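Side-chain contacts in methyltransferase (Thermus thermophilus, PDB 3TMA), which methylates the N2 atom of the guanosine at position 6 of tRNA(Phe), with S-adenosyl-L-methionine as the methyl donor: residues L84-R87 against G92-E95; R87-G92 against E130-E135; T216-A221 against S229-G234; E220-L225 against S254-L259. All blocks are in the same frame, centred on the assembly; numbering follows the deposited sequence.

Contact 1: L84-R87 against G92-E95; sequences LLSR and GALE
The chain stays extended through Leu85 and Ser86 after strand 76-84 and passes the first turns of helix 90-99, the CA atoms of Ser86 and Ala93 coming within 6.8 Å of each other. Leu85 and Ser86 are the residues that touch the helix, at Ala93 and Leu94, so the contact belongs to a strand-to-helix turn of the THUMP domain: the connection after strand 76-84 runs past the helix that follows it, and both pack on strands 152-159 and 162-168. Leu85 reaches Leu94 with both of its methyl branches: CD1 of Leu85 lies 4.0 Å from CD2 of Leu94, and CD2 of Leu85 is 4.1 Å from that same Leu94 methyl. The two leucine side chains cross at about a right angle, and Leu94 CG, anti to its own carbonyl carbon (chi1 -67°), stands 4.0 Å from Leu85 CD1. Ala93 CB meets Leu85 CD1 at 4.1 Å and, separately, the Ser86 hydroxyl. Val156, Val158 and Ala163, on those two strands, extend the apolar cluster. No hydrogen bond joins the two segments; the hydroxyl of Ser86 is instead bonded to the carbonyl O of Glu88, within the turn itself. With chi1 at 63°, that hydroxyl sits between the backbone N and the carbonyl carbon of its residue, and its OG comes 3.2 Å from Ala93 CB.

Contact 2: R87-G92 against E130-E135; sequences REDPLG and ERRVGE
The guanidinium of Arg132 is covered on one face by Leu91, whose CB stands 3.6 Å above its plane and offset toward the rim, while Gly92 N and Asp89 OD1 approach obliquely. This is helix-to-helix packing within the THUMP domain: the first turn of helix 90-99 lies against the middle of helix 126-141, with the CA atoms of Leu91 and Arg132 7.1 Å apart. The arginine leaves its helix with CG anti to the backbone N (chi1 174°) and then bends at both chi2 and chi3, which lays its end across Leu91 at about a right angle. Leu91 CB is 3.7 Å from Arg132 NH2, and Leu91 CD1 is 3.9 Å from that same nitrogen. On the other branch, NH1 of Arg132 lies 3.6 Å from Gly92 N, but both are donors and no hydrogen bond crosses the contact. Asp89 is of opposite charge, yet its OD1 remains 4.5 Å from Arg132 NH1, too far for a salt bridge; the attraction can be no more than long-range. The carboxylate is engaged instead at the helix start, where Asp89 occupies the N-cap position, and its OD2 forms a salt bridge with Arg96 about two turns along. A phosphate ion, probably from the crystallisation liquor, lies near Arg132. In the capping bond Gly92 N donates to Asp89 OD1 over 2.9 Å, from 55° above the carboxylate plane.

Contact 3: T216-A221 against S229-G234; sequences TIALEA and SPVYAG
A beta-alpha-beta unit of the Rossmann-fold methyltransferase domain supplies both sides of this contact: helix 216-225 packs on the strand that follows it, 231-235. Ala218 is the helix residue with atoms within 4.5 Å of the strand segment; Ala221, also directed at it, stays slightly farther. Ala218 CB points at the strand and meets two residues of one strand face, Ala233 CB at 3.8 Å and Val231 CG1 at 4.0 Å. The intervening Tyr232 points away, the alternation of an extended strand. Val231 sets CG1 anti to its backbone N (chi1 176°), and that methyl also comes 4.0 Å from the carbonyl O of Ala218. With alanine on both sides the backbones come close, 6.3 Å between the CA atoms of Ala218 and Ala233. All three touching residues are buried, their side-chain contacts apolar, and no hydrogen bond crosses. Thr216 belongs by similarity to the S-adenosyl-L-methionine site; the side chain of Ala218 is about 11 Å from that of Asn279, another of its residues. Around it, Phe258 of strand 257-260 touches both Ala218 and Ala233, helix 189-198 lies against Ile217 and Ala221, and strand 231-235 lies between strands 207-209 and 257-260, parallel to both, in a mixed sheet.

Contact 4: E220-L225 against S254-L259; sequences EAASTL and SWIRFL
The last turns of helix 216-225 face the chain that leads into strand 257-260, and the two backbones come nearest at Ala222 and Ile256, whose CA atoms are 7.1 Å apart. Ala222 is the one helix residue in contact, and it is met by two neighbouring side chains that reach it differently. Ile256 comes with both CG1 and CD1 of its longer branch: CG1 is anti to the carbonyl carbon (chi1 -65°), and the terminal CD1 stands 3.7 Å from Ala222 CB, with CG1 itself at 3.8 Å. Trp255 brings its indole. CG lies between the backbone N and the carbonyl carbon (chi1 62°), which turns the indole so that its CZ2 side borders Ala222, with CZ2 3.9 Å from Ala222 CB. The carbonyl O of Ala222 lies at the edge of the indole, near the ring plane, 3.6 Å from CZ2; no hydrogen bond is formed there. Within the same helix, Thr224 OG1 donates to the carbonyl O of Glu220 over 2.7 Å, while the Thr224 backbone N reaches that oxygen from the opposite face of its plane, so the oxygen is gripped twice. Ile256 also touches Val231 of the adjoining strand. A helix packed on one face of the sheet, near its outermost strand 257-260, with neighbouring strands parallel there (order 257-260, 231-235, 207-209, 275-278, 312-317), is characteristic of the Rossmann-fold methyltransferase domain.

Contacts 1 and 2 lie in the THUMP domain and contacts 3 and 4 in the methyltransferase domain, the pairs on opposite sides of the chain's centre with contact centres about 50 Å apart. Within each pair an element is shared: helix 90-99 in contacts 1 and 2, helix 216-225 in contacts 3 and 4. The first pair is partly buried and mixes leucine packing with charged and hydroxyl groups; Glu95 of contact 1 approaches Arg132 of contact 2 as a long, weak ion pair. The second pair is buried: contact 3 joins alanines and a valine, whereas contact 4 sets an indole and an isoleucine against one alanine. Contacts 3 and 4 are further joined through neighbouring strands, as Ala233 O probably accepts from Leu259 N.

Contact 1: L84-R87 against G92-E95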
loop_
_atom_site.group_PDB
_atom_site.type_symbol
_atom_site.label_atom_id
_atom_site.label_comp_id
_atom_site.label_asym_id
_atom_site.label_seq_id
_atom_site.Cartn_x
_atom_site.Cartn_y
_atom_site.Cartn_z
ATOM N N LEU A 84 24.063 -4.174 16.497
ATOM C CA LEU A 84 24.952 -5.000 15.725
ATOM C C LEU A 84 24.981 -6.334 16.427
ATOM O O LEU A 84 25.227 -6.392 17.624
ATOM C CB LEU A 84 26.352 -4.373 15.735
ATOM C CG LEU A 84 27.190 -4.689 14.502
ATOM C CD1 LEU A 84 26.520 -4.113 13.231
ATOM C CD2 LEU A 84 28.594 -4.117 14.709
ATOM N N LEU A 85 24.621 -7.389 15.720
ATOM C CA LEU A 85 24.510 -8.687 16.349
ATOM C C LEU A 85 25.871 -9.341 16.375
ATOM O O LEU A 85 26.567 -9.389 15.356
ATOM C CB LEU A 85 23.508 -9.569 15.597
ATOM C CG LEU A 85 22.662 -10.531 16.439
ATOM C CD1 LEU A 85 22.298 -9.973 17.825
ATOM C CD2 LEU A 85 21.418 -10.941 15.661
ATOM N N SER A 86 26.127 -9.709 17.625
ATOM C CA SER A 86 27.303 -10.303 18.159
ATOM C C SER A 86 27.140 -11.750 17.826
ATOM O O SER A 86 26.160 -12.424 18.128
ATOM C CB SER A 86 27.383 -10.100 19.672
ATOM O OG SER A 86 26.311 -10.749 20.331
ATOM N N ARG A 87 28.174 -12.196 17.094
ATOM C CA ARG A 87 28.332 -13.515 16.428
ATOM C C ARG A 87 28.670 -14.605 17.395
ATOM O O ARG A 87 28.403 -15.771 17.200
ATOM C CB ARG A 87 29.496 -13.492 15.469
ATOM C CG ARG A 87 29.578 -12.361 14.535
ATOM C CD ARG A 87 29.886 -12.867 13.146
ATOM N NE ARG A 87 29.419 -11.949 12.117
ATOM C CZ ARG A 87 30.214 -11.112 11.467
ATOM N NH1 ARG A 87 31.503 -11.103 11.750
ATOM N NH2 ARG A 87 29.723 -10.297 10.540
ATOM N N GLY A 92 21.526 -15.117 22.787
ATOM C CA GLY A 92 21.718 -14.486 24.096
ATOM C C GLY A 92 21.705 -12.961 23.988
ATOM O O GLY A 92 21.061 -12.285 24.790
ATOM N N ALA A 93 22.350 -12.426 22.957
ATOM C CA ALA A 93 22.405 -10.978 22.797
ATOM C C ALA A 93 21.019 -10.403 22.511
ATOM O O ALA A 93 20.659 -9.369 23.069
ATOM C CB ALA A 93 23.390 -10.594 21.723
ATOM N N LEU A 94 20.210 -11.096 21.695
ATOM C CA LEU A 94 18.837 -10.651 21.425
ATOM C C LEU A 94 17.987 -10.664 22.685
ATOM O O LEU A 94 17.157 -9.769 22.893
ATOM C CB LEU A 94 18.147 -11.485 20.328
ATOM C CG LEU A 94 18.722 -11.348 18.907
ATOM C CD1 LEU A 94 18.265 -12.491 18.015
ATOM C CD2 LEU A 94 18.361 -10.004 18.260
ATOM N N GLU A 95 18.114 -11.740 23.469
ATOM C CA GLU A 95 17.337 -11.874 24.707
ATOM C C GLU A 95 17.697 -10.735 25.669
ATOM O O GLU A 95 16.800 -10.069 26.197
ATOM C CB GLU A 95 17.644 -13.227 25.354
ATOM C CG GLU A 95 16.849 -13.530 26.597
ATOM C CD GLU A 95 17.549 -14.579 27.484
ATOM O OE1 GLU A 95 18.300 -15.424 26.922
ATOM O OE2 GLU A 95 17.398 -14.511 28.741
#

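Contact 2: R87-G92 against E130-E135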
loop_
_atom_site.group_PDB
_atom_site.type_symbol
_atom_site.label_atom_id
_atom_site.label_comp_id
_atom_site.label_asym_id
_atom_site.label_seq_id
_atom_site.Cartn_x
_atom_site.Cartn_y
_atom_site.Cartn_z
ATOM N N ARG A 87 28.174 -12.196 17.094
ATOM C CA ARG A 87 28.332 -13.515 16.428
ATOM C C ARG A 87 28.670 -14.605 17.395
ATOM O O ARG A 87 28.403 -15.771 17.200
ATOM C CB ARG A 87 29.496 -13.492 15.469
ATOM C CG ARG A 87 29.578 -12.361 14.535
ATOM C CD ARG A 87 29.886 -12.867 13.146
ATOM N NE ARG A 87 29.419 -11.949 12.117
ATOM C CZ ARG A 87 30.214 -11.112 11.467
ATOM N NH1 ARG A 87 31.503 -11.103 11.750
ATOM N NH2 ARG A 87 29.723 -10.297 10.540
ATOM N N GLU A 88 29.355 -14.187 18.417
ATOM C CA GLU A 88 29.255 -14.808 19.728
ATOM C C GLU A 88 27.796 -14.732 20.227
ATOM O O GLU A 88 27.223 -13.644 20.312
ATOM C CB GLU A 88 30.198 -14.091 20.714
ATOM C CG GLU A 88 31.687 -14.350 20.459
ATOM C CD GLU A 88 32.587 -13.949 21.628
ATOM O OE1 GLU A 88 32.262 -14.274 22.789
ATOM O OE2 GLU A 88 33.644 -13.335 21.380
ATOM N N ASP A 89 27.193 -15.892 20.485
ATOM C CA ASP A 89 25.912 -15.994 21.184
ATOM C C ASP A 89 24.852 -14.992 20.710
ATOM O O ASP A 89 24.383 -14.156 21.485
ATOM C CB ASP A 89 26.136 -15.887 22.697
ATOM C CG ASP A 89 24.855 -16.112 23.502
ATOM O OD1 ASP A 89 23.906 -16.775 22.999
ATOM O OD2 ASP A 89 24.796 -15.607 24.648
ATOM N N PRO A 90 24.474 -15.065 19.427
ATOM C CA PRO A 90 23.517 -14.086 18.940
ATOM C C PRO A 90 22.155 -14.199 19.631
ATOM O O PRO A 90 21.518 -13.164 19.892
ATOM C CB PRO A 90 23.413 -14.380 17.424
ATOM C CG PRO A 90 24.092 -15.735 17.227
ATOM C CD PRO A 90 25.109 -15.827 18.334
ATOM N N LEU A 91 21.719 -15.411 19.971
ATOM C CA LEU A 91 20.413 -15.538 20.657
ATOM C C LEU A 91 20.436 -14.905 22.052
ATOM O O LEU A 91 19.474 -14.254 22.449
ATOM C CB LEU A 91 19.889 -16.978 20.716
ATOM C CG LEU A 91 19.694 -17.683 19.358
ATOM C CD1 LEU A 91 19.360 -19.185 19.498
ATOM C CD2 LEU A 91 18.635 -16.965 18.515
ATOM N N GLY A 92 21.526 -15.117 22.787
ATOM C CA GLY A 92 21.718 -14.486 24.096
ATOM C C GLY A 92 21.705 -12.961 23.988
ATOM O O GLY A 92 21.061 -12.285 24.790
ATOM N N GLU A 130 11.942 -16.364 18.209
ATOM C CA GLU A 130 10.638 -16.222 18.857
ATOM C C GLU A 130 10.576 -16.937 20.195
ATOM O O GLU A 130 10.023 -16.416 21.186
ATOM C CB GLU A 130 9.502 -16.679 17.935
ATOM C CG GLU A 130 9.452 -15.801 16.638
ATOM C CD GLU A 130 8.441 -16.325 15.578
ATOM O OE1 GLU A 130 7.833 -17.382 15.824
ATOM O OE2 GLU A 130 8.273 -15.687 14.496
ATOM N N ARG A 131 11.117 -18.129 20.263
ATOM C CA ARG A 131 11.047 -18.847 21.531
ATOM C C ARG A 131 11.896 -18.174 22.597
ATOM O O ARG A 131 11.426 -17.937 23.709
ATOM C CB ARG A 131 11.433 -20.314 21.393
ATOM C CG ARG A 131 11.634 -21.005 22.744
ATOM C CD ARG A 131 11.589 -22.496 22.558
ATOM N NE ARG A 131 12.810 -23.021 21.971
ATOM C CZ ARG A 131 13.837 -23.470 22.686
ATOM N NH1 ARG A 131 14.891 -24.011 22.070
ATOM N NH2 ARG A 131 13.783 -23.435 24.024
ATOM N N ARG A 132 13.153 -17.865 22.264
ATOM C CA ARG A 132 14.071 -17.294 23.260
ATOM C C ARG A 132 13.582 -15.896 23.772
ATOM O O ARG A 132 13.469 -15.657 24.976
ATOM C CB ARG A 132 15.482 -17.179 22.675
ATOM C CG ARG A 132 16.485 -16.442 23.620
ATOM C CD ARG A 132 17.068 -17.408 24.685
ATOM N NE ARG A 132 17.800 -18.486 24.026
ATOM C CZ ARG A 132 19.126 -18.575 24.014
ATOM N NH1 ARG A 132 19.862 -17.674 24.665
ATOM N NH2 ARG A 132 19.712 -19.546 23.332
ATOM N N VAL A 133 13.211 -15.031 22.844
ATOM C CA VAL A 133 12.680 -13.705 23.186
ATOM C C VAL A 133 11.315 -13.785 23.916
ATOM O O VAL A 133 11.178 -13.244 24.990
ATOM C CB VAL A 133 12.656 -12.779 21.970
ATOM C CG1 VAL A 133 11.882 -11.438 22.281
ATOM C CG2 VAL A 133 14.131 -12.459 21.529
ATOM N N GLY A 134 10.370 -14.539 23.366
ATOM C CA GLY A 134 9.058 -14.738 23.971
ATOM C C GLY A 134 9.073 -15.319 25.376
ATOM O O GLY A 134 8.336 -14.847 26.249
ATOM N N GLU A 135 9.899 -16.339 25.609
ATOM C CA GLU A 135 9.965 -16.929 26.941
ATOM C C GLU A 135 10.591 -15.968 27.930
ATOM O O GLU A 135 10.122 -15.907 29.060
ATOM C CB GLU A 135 10.676 -18.297 26.967
ATOM C CG GLU A 135 9.847 -19.374 26.244
ATOM C CD GLU A 135 10.462 -20.768 26.264
ATOM O OE1 GLU A 135 11.714 -20.918 26.430
ATOM O OE2 GLU A 135 9.674 -21.725 26.083
#

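Contact 3: T216-A221 against S229-G234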
loop_
_atom_site.group_PDB
_atom_site.type_symbol
_atom_site.label_atom_id
_atom_site.label_comp_id
_atom_site.label_asym_id
_atom_site.label_seq_id
_atom_site.Cartn_x
_atom_site.Cartn_y
_atom_site.Cartn_z
ATOM N N THR A 216 -12.841 0.457 -5.345
ATOM C CA THR A 216 -11.662 0.856 -4.540
ATOM C C THR A 216 -10.913 2.100 -5.000
ATOM O O THR A 216 -10.643 3.012 -4.178
ATOM C CB THR A 216 -10.656 -0.287 -4.388
ATOM O OG1 THR A 216 -11.313 -1.412 -3.782
ATOM C CG2 THR A 216 -9.472 0.156 -3.497
ATOM N N ILE A 217 -10.634 2.190 -6.306
ATOM C CA ILE A 217 -9.909 3.355 -6.825
ATOM C C ILE A 217 -10.740 4.654 -6.721
ATOM O O ILE A 217 -10.218 5.691 -6.270
ATOM C CB ILE A 217 -9.459 3.145 -8.270
ATOM C CG1 ILE A 217 -8.308 2.138 -8.312
ATOM C CG2 ILE A 217 -8.952 4.440 -8.865
ATOM C CD1 ILE A 217 -8.067 1.571 -9.750
ATOM N N ALA A 218 -12.032 4.575 -7.068
ATOM C CA ALA A 218 -12.924 5.739 -6.936
ATOM C C ALA A 218 -13.041 6.242 -5.490
ATOM O O ALA A 218 -13.053 7.458 -5.256
ATOM C CB ALA A 218 -14.359 5.435 -7.513
ATOM N N LEU A 219 -13.150 5.315 -4.531
ATOM C CA LEU A 219 -13.336 5.697 -3.146
ATOM C C LEU A 219 -12.042 6.316 -2.648
ATOM O O LEU A 219 -12.090 7.285 -1.891
ATOM C CB LEU A 219 -13.686 4.443 -2.282
ATOM C CG LEU A 219 -14.996 3.720 -2.684
ATOM C CD1 LEU A 219 -15.089 2.308 -2.054
ATOM C CD2 LEU A 219 -16.201 4.552 -2.264
ATOM N N GLU A 220 -10.884 5.696 -2.967
ATOM C CA GLU A 220 -9.593 6.279 -2.573
ATOM C C GLU A 220 -9.410 7.709 -3.107
ATOM O O GLU A 220 -8.982 8.649 -2.361
ATOM C CB GLU A 220 -8.420 5.382 -2.973
ATOM C CG GLU A 220 -7.045 5.884 -2.431
ATOM C CD GLU A 220 -6.871 5.740 -0.877
ATOM O OE1 GLU A 220 -7.692 5.084 -0.201
ATOM O OE2 GLU A 220 -5.909 6.308 -0.337
ATOM N N ALA A 221 -9.745 7.889 -4.382
ATOM C CA ALA A 221 -9.668 9.199 -5.008
ATOM C C ALA A 221 -10.609 10.219 -4.301
ATOM O O ALA A 221 -10.211 11.353 -4.000
ATOM C CB ALA A 221 -10.059 9.078 -6.497
ATOM N N SER A 229 -13.442 17.683 -6.397
ATOM C CA SER A 229 -13.044 16.904 -7.579
ATOM C C SER A 229 -14.218 16.011 -8.002
ATOM O O SER A 229 -14.574 15.071 -7.268
ATOM C CB SER A 229 -11.841 16.000 -7.271
ATOM O OG SER A 229 -10.601 16.686 -7.414
ATOM N N PRO A 230 -14.767 16.247 -9.207
ATOM C CA PRO A 230 -15.711 15.272 -9.781
ATOM C C PRO A 230 -15.045 13.893 -10.018
ATOM O O PRO A 230 -13.932 13.827 -10.530
ATOM C CB PRO A 230 -16.101 15.903 -11.123
ATOM C CG PRO A 230 -15.827 17.449 -10.914
ATOM C CD PRO A 230 -14.549 17.416 -10.087
ATOM N N VAL A 231 -15.673 12.823 -9.541
ATOM C CA VAL A 231 -15.120 11.454 -9.698
ATOM C C VAL A 231 -16.139 10.616 -10.463
ATOM O O VAL A 231 -17.318 10.596 -10.097
ATOM C CB VAL A 231 -14.853 10.760 -8.353
ATOM C CG1 VAL A 231 -14.364 9.297 -8.586
ATOM C CG2 VAL A 231 -13.795 11.540 -7.579
ATOM N N TYR A 232 -15.704 10.049 -11.589
ATOM C CA TYR A 232 -16.543 9.221 -12.461
ATOM C C TYR A 232 -15.970 7.799 -12.360
ATOM O O TYR A 232 -14.753 7.634 -12.233
ATOM C CB TYR A 232 -16.401 9.723 -13.930
ATOM C CG TYR A 232 -16.927 11.139 -14.142
ATOM C CD1 TYR A 232 -18.257 11.360 -14.499
ATOM C CD2 TYR A 232 -16.073 12.250 -14.054
ATOM C CE1 TYR A 232 -18.748 12.680 -14.689
ATOM C CE2 TYR A 232 -16.540 13.545 -14.286
ATOM C CZ TYR A 232 -17.872 13.753 -14.566
ATOM O OH TYR A 232 -18.303 15.048 -14.746
ATOM N N ALA A 233 -16.826 6.783 -12.408
ATOM C CA ALA A 233 -16.355 5.434 -12.215
ATOM C C ALA A 233 -17.271 4.528 -12.986
ATOM O O ALA A 233 -18.494 4.677 -12.913
ATOM C CB ALA A 233 -16.380 5.064 -10.719
ATOM N N GLY A 234 -16.697 3.559 -13.707
ATOM C CA GLY A 234 -17.513 2.760 -14.594
ATOM C C GLY A 234 -17.217 1.289 -14.476
ATOM O O GLY A 234 -16.074 0.888 -14.179
#

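Contact 4: E220-L225 against S254-L259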
loop_
_atom_site.group_PDB
_atom_site.type_symbol
_atom_site.label_atom_id
_atom_site.label_comp_id
_atom_site.label_asym_id
_atom_site.label_seq_id
_atom_site.Cartn_x
_atom_site.Cartn_y
_atom_site.Cartn_z
ATOM N N GLU A 220 -10.884 5.696 -2.967
ATOM C CA GLU A 220 -9.593 6.279 -2.573
ATOM C C GLU A 220 -9.410 7.709 -3.107
ATOM O O GLU A 220 -8.982 8.649 -2.361
ATOM C CB GLU A 220 -8.420 5.382 -2.973
ATOM C CG GLU A 220 -7.045 5.884 -2.431
ATOM C CD GLU A 220 -6.871 5.740 -0.877
ATOM O OE1 GLU A 220 -7.692 5.084 -0.201
ATOM O OE2 GLU A 220 -5.909 6.308 -0.337
ATOM N N ALA A 221 -9.745 7.889 -4.382
ATOM C CA ALA A 221 -9.668 9.199 -5.008
ATOM C C ALA A 221 -10.609 10.219 -4.301
ATOM O O ALA A 221 -10.211 11.353 -4.000
ATOM C CB ALA A 221 -10.059 9.078 -6.497
ATOM N N ALA A 222 -11.876 9.844 -4.118
ATOM C CA ALA A 222 -12.865 10.763 -3.489
ATOM C C ALA A 222 -12.451 11.123 -2.074
ATOM O O ALA A 222 -12.463 12.302 -1.697
ATOM C CB ALA A 222 -14.276 10.158 -3.486
ATOM N N SER A 223 -11.985 10.124 -1.325
ATOM C CA SER A 223 -11.608 10.321 0.068
ATOM C C SER A 223 -10.388 11.245 0.161
ATOM O O SER A 223 -10.285 12.049 1.073
ATOM C CB SER A 223 -11.320 8.964 0.720
ATOM O OG SER A 223 -10.613 9.103 1.943
ATOM N N THR A 224 -9.477 11.141 -0.808
ATOM C CA THR A 224 -8.242 11.948 -0.815
ATOM C C THR A 224 -8.442 13.370 -1.367
ATOM O O THR A 224 -7.895 14.327 -0.829
ATOM C CB THR A 224 -7.160 11.273 -1.702
ATOM O OG1 THR A 224 -6.905 9.956 -1.191
ATOM C CG2 THR A 224 -5.853 12.116 -1.683
ATOM N N LEU A 225 -9.170 13.494 -2.468
ATOM C CA LEU A 225 -9.290 14.777 -3.185
ATOM C C LEU A 225 -10.425 15.667 -2.637
ATOM O O LEU A 225 -10.404 16.915 -2.801
ATOM C CB LEU A 225 -9.535 14.505 -4.682
ATOM C CG LEU A 225 -8.413 13.738 -5.381
ATOM C CD1 LEU A 225 -8.806 13.382 -6.856
ATOM C CD2 LEU A 225 -7.139 14.626 -5.337
ATOM N N SER A 254 -20.562 10.121 -1.279
ATOM C CA SER A 254 -21.630 9.910 -2.203
ATOM C C SER A 254 -21.657 10.743 -3.456
ATOM O O SER A 254 -22.521 10.516 -4.229
ATOM C CB SER A 254 -22.966 10.073 -1.516
ATOM O OG SER A 254 -23.129 9.197 -0.449
ATOM N N TRP A 255 -20.745 11.694 -3.645
ATOM C CA TRP A 255 -20.749 12.422 -4.878
ATOM C C TRP A 255 -20.135 11.634 -6.046
ATOM O O TRP A 255 -20.159 12.105 -7.106
ATOM C CB TRP A 255 -20.033 13.734 -4.701
ATOM C CG TRP A 255 -18.613 13.621 -4.330
ATOM C CD1 TRP A 255 -17.555 13.546 -5.150
ATOM C CD2 TRP A 255 -18.101 13.574 -3.017
ATOM N NE1 TRP A 255 -16.411 13.482 -4.446
ATOM C CE2 TRP A 255 -16.719 13.476 -3.121
ATOM C CE3 TRP A 255 -18.677 13.613 -1.756
ATOM C CZ2 TRP A 255 -15.908 13.428 -2.030
ATOM C CZ3 TRP A 255 -17.867 13.559 -0.672
ATOM C CH2 TRP A 255 -16.504 13.465 -0.812
ATOM N N ILE A 256 -19.576 10.459 -5.825
ATOM C CA ILE A 256 -18.989 9.691 -6.950
ATOM C C ILE A 256 -20.117 9.293 -7.924
ATOM O O ILE A 256 -21.161 8.804 -7.484
ATOM C CB ILE A 256 -18.324 8.412 -6.458
ATOM C CG1 ILE A 256 -17.111 8.766 -5.565
ATOM C CG2 ILE A 256 -17.877 7.552 -7.659
ATOM C CD1 ILE A 256 -16.701 7.572 -4.634
ATOM N N ARG A 257 -19.893 9.471 -9.233
ATOM C CA ARG A 257 -20.883 9.084 -10.231
ATOM C C ARG A 257 -20.495 7.719 -10.718
ATOM O O ARG A 257 -19.561 7.599 -11.548
ATOM C CB ARG A 257 -20.871 10.080 -11.393
ATOM C CG ARG A 257 -21.827 9.725 -12.586
ATOM C CD ARG A 257 -22.019 10.949 -13.551
ATOM N NE ARG A 257 -22.653 10.591 -14.828
ATOM C CZ ARG A 257 -23.978 10.488 -14.978
ATOM N NH1 ARG A 257 -24.788 10.676 -13.937
ATOM N NH2 ARG A 257 -24.496 10.157 -16.153
ATOM N N PHE A 258 -21.164 6.687 -10.197
ATOM C CA PHE A 258 -20.943 5.306 -10.667
ATOM C C PHE A 258 -21.916 5.003 -11.814
ATOM O O PHE A 258 -23.123 5.169 -11.674
ATOM C CB PHE A 258 -21.187 4.258 -9.570
ATOM C CG PHE A 258 -20.156 4.278 -8.444
ATOM C CD1 PHE A 258 -18.935 3.645 -8.594
ATOM C CD2 PHE A 258 -20.444 4.908 -7.242
ATOM C CE1 PHE A 258 -17.977 3.638 -7.561
ATOM C CE2 PHE A 258 -19.496 4.936 -6.197
ATOM C CZ PHE A 258 -18.265 4.315 -6.357
ATOM N N LEU A 259 -21.405 4.425 -12.886
ATOM C CA LEU A 259 -22.216 4.237 -14.081
ATOM C C LEU A 259 -21.902 2.885 -14.706
ATOM O O LEU A 259 -20.746 2.449 -14.713
ATOM C CB LEU A 259 -21.858 5.361 -15.054
ATOM C CG LEU A 259 -22.832 6.114 -15.941
ATOM C CD1 LEU A 259 -24.094 6.676 -15.190
ATOM C CD2 LEU A 259 -22.045 7.219 -16.672
#